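Side-chain contact in 11S globulin subunit beta (Cucurbita maxima, PDB 2E9Q), which serves as a seed storage protein, a nutrient reservoir assembled as a hexamer in which each subunit's acidic and basic chains derive from one precursor: residues Q416-P421 with G442-R447. Numbering follows the deposited sequence. Where two conformers were deposited one is given.
Sequences QMRMLP and GQQEMR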
loop_
_atom_site.group_PDB
_atom_site.type_symbol
_atom_site.label_atom_id
_atom_site.label_comp_id
_atom_site.label_asym_id
_atom_site.label_seq_id
_atom_site.Cartn_x
_atom_site.Cartn_y
_atom_site.Cartn_z
ATOM N N GLN A 416 13.490 18.562 -19.353
ATOM C CA GLN A 416 12.648 19.542 -18.698
ATOM C C GLN A 416 12.984 20.922 -19.239
ATOM O O GLN A 416 12.103 21.740 -19.480
ATOM C CB GLN A 416 12.885 19.499 -17.183
ATOM C CG GLN A 416 11.620 19.301 -16.351
ATOM C CD GLN A 416 10.968 17.940 -16.563
ATOM O OE1 GLN A 416 9.863 17.694 -16.079
ATOM N NE2 GLN A 416 11.648 17.050 -17.279
ATOM N N MET A 417 14.268 21.172 -19.442
ATOM C CA MET A 417 14.718 22.461 -19.938
ATOM C C MET A 417 14.133 22.711 -21.338
ATOM O O MET A 417 13.677 23.814 -21.645
ATOM C CB MET A 417 16.248 22.512 -19.972
ATOM C CG MET A 417 16.851 23.747 -19.296
ATOM S SD MET A 417 16.754 23.772 -17.479
ATOM C CE MET A 417 15.240 24.683 -17.211
ATOM N N ARG A 418 14.134 21.675 -22.175
ATOM C CA ARG A 418 13.609 21.770 -23.534
ATOM C C ARG A 418 12.118 22.072 -23.553
ATOM O O ARG A 418 11.638 22.814 -24.406
ATOM C CB ARG A 418 13.863 20.459 -24.284
ATOM C CG ARG A 418 15.331 20.132 -24.502
ATOM C CD ARG A 418 15.766 20.487 -25.910
ATOM N NE ARG A 418 17.160 20.137 -26.164
ATOM C CZ ARG A 418 17.728 20.167 -27.366
ATOM N NH1 ARG A 418 17.024 20.530 -28.428
ATOM N NH2 ARG A 418 19.000 19.829 -27.507
ATOM N N MET A 419 11.384 21.500 -22.606
ATOM C CA MET A 419 9.942 21.710 -22.527
ATOM C C MET A 419 9.541 23.140 -22.166
ATOM O O MET A 419 8.455 23.597 -22.508
ATOM C CB MET A 419 9.334 20.767 -21.484
ATOM C CG MET A 419 9.299 19.305 -21.884
ATOM S SD MET A 419 7.881 18.926 -22.952
ATOM C CE MET A 419 6.636 18.513 -21.710
ATOM N N LEU A 420 10.414 23.842 -21.463
ATOM C CA LEU A 420 10.095 25.191 -21.021
ATOM C C LEU A 420 10.302 26.274 -22.060
ATOM O O LEU A 420 11.337 26.330 -22.712
ATOM C CB LEU A 420 10.912 25.526 -19.770
ATOM C CG LEU A 420 10.624 24.662 -18.532
ATOM C CD1 LEU A 420 11.806 24.696 -17.572
ATOM C CD2 LEU A 420 9.362 25.149 -17.872
ATOM N N PRO A 421 9.308 27.155 -22.220
ATOM C CA PRO A 421 9.375 28.260 -23.179
ATOM C C PRO A 421 10.588 29.123 -22.861
ATOM O O PRO A 421 11.036 29.157 -21.712
ATOM C CB PRO A 421 8.070 29.012 -22.932
ATOM C CG PRO A 421 7.138 27.933 -22.471
ATOM C CD PRO A 421 8.001 27.125 -21.542
ATOM N N GLY A 442 21.745 23.902 -26.013
ATOM C CA GLY A 442 23.179 23.675 -26.006
ATOM C C GLY A 442 23.572 22.213 -26.051
ATOM O O GLY A 442 24.426 21.824 -26.839
ATOM N N GLN A 443 22.962 21.396 -25.201
ATOM C CA GLN A 443 23.269 19.967 -25.175
ATOM C C GLN A 443 22.364 19.251 -26.170
ATOM O O GLN A 443 21.130 19.329 -26.079
ATOM C CB GLN A 443 23.041 19.383 -23.778
ATOM C CG GLN A 443 23.457 17.927 -23.662
ATOM C CD GLN A 443 24.958 17.767 -23.602
ATOM O OE1 GLN A 443 25.490 16.674 -23.792
ATOM N NE2 GLN A 443 25.654 18.862 -23.321
ATOM N N GLN A 444 22.981 18.546 -27.112
ATOM C CA GLN A 444 22.233 17.832 -28.135
ATOM C C GLN A 444 22.120 16.330 -27.890
ATOM O O GLN A 444 21.245 15.672 -28.454
ATOM C CB GLN A 444 22.841 18.093 -29.517
ATOM C CG GLN A 444 22.561 19.489 -30.061
ATOM C CD GLN A 444 21.076 19.772 -30.248
ATOM O OE1 GLN A 444 20.693 20.831 -30.749
ATOM N NE2 GLN A 444 20.234 18.827 -29.845
ATOM N N GLU A 445 22.995 15.788 -27.049
ATOM C CA GLU A 445 22.954 14.368 -26.737
ATOM C C GLU A 445 21.786 14.022 -25.804
ATOM O O GLU A 445 20.957 14.883 -25.498
ATOM C CB GLU A 445 24.289 13.932 -26.141
ATOM C CG GLU A 445 25.434 14.067 -27.131
ATOM C CD GLU A 445 26.555 13.083 -26.867
ATOM O OE1 GLU A 445 27.439 12.931 -27.738
ATOM O OE2 GLU A 445 26.555 12.456 -25.786
ATOM N N MET A 446 21.707 12.769 -25.361
ATOM C CA MET A 446 20.596 12.368 -24.497
ATOM C C MET A 446 20.972 12.030 -23.052
ATOM O O MET A 446 21.628 12.820 -22.379
ATOM C CB MET A 446 19.846 11.194 -25.125
ATOM C CG MET A 446 18.380 11.134 -24.727
ATOM S SD MET A 446 17.439 12.531 -25.397
ATOM C CE MET A 446 17.601 13.781 -24.075
ATOM N N ARG A 447 20.544 10.864 -22.569
ATOM C CA ARG A 447 20.837 10.459 -21.195
ATOM C C ARG A 447 22.329 10.288 -20.972
ATOM O O ARG A 447 22.876 10.722 -19.954
ATOM C CB ARG A 447 20.114 9.156 -20.839
ATOM C CG ARG A 447 20.115 8.878 -19.341
ATOM C CD ARG A 447 19.505 7.537 -18.981
ATOM N NE ARG A 447 18.200 7.326 -19.599
ATOM C CZ ARG A 447 17.318 6.422 -19.180
ATOM N NH1 ARG A 447 17.599 5.657 -18.135
ATOM N NH2 ARG A 447 16.166 6.269 -19.819
#
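Arg418 reaches the backbone of Gln443 with CG set beside its own backbone N and anti to the carbonyl carbon (chi1 -64°); after a bend at chi2, the chain runs out extended from CB to CZ. This shape carries the guanidinium off the short helix 416-419 to the loop 442-447, although the CA atoms of Arg418 and Gln443 stay 10.0 Å apart. The pair is a worked example of a long arginine bridging the distance between two backbones to grip a main-chain carbonyl. NH2 of Arg418 donates to O of Gln443 at 2.6 Å, a short bond that is bent at the hydrogen (145°). The oxygen lies almost in the guanidinium plane, at its edge on the side of NE, whereas the donor is tilted 28° from the carbonyl plane. The Gln444 side chain comes to the other side of the same NH2, toward NH1, the two chains crossing at about a right angle. From the residues just before the helix, the carbonyl of Gly412 receives a weak hydrogen bond from NE of Arg418, which may help to limit the rotation of the guanidinium. An alanine in place of Arg418 would remove the whole arm and would probably leave the Gln443 carbonyl without this donor and the loop less firmly tied to the helix. The loop has a further weak tie, from Arg413 to O of Gln444. Lys440 instead joins helix 433-441 to the end of helix 416-419, donating to the carbonyls of Arg418 and Leu420. Gln443 also packs on Ala221 of a second subunit. The arrangement belongs to the helical extension of the C-terminal cupin domain of 11S globulins, where the chain leaves helix 433-441 and returns to the beta-barrel through strand 448-449.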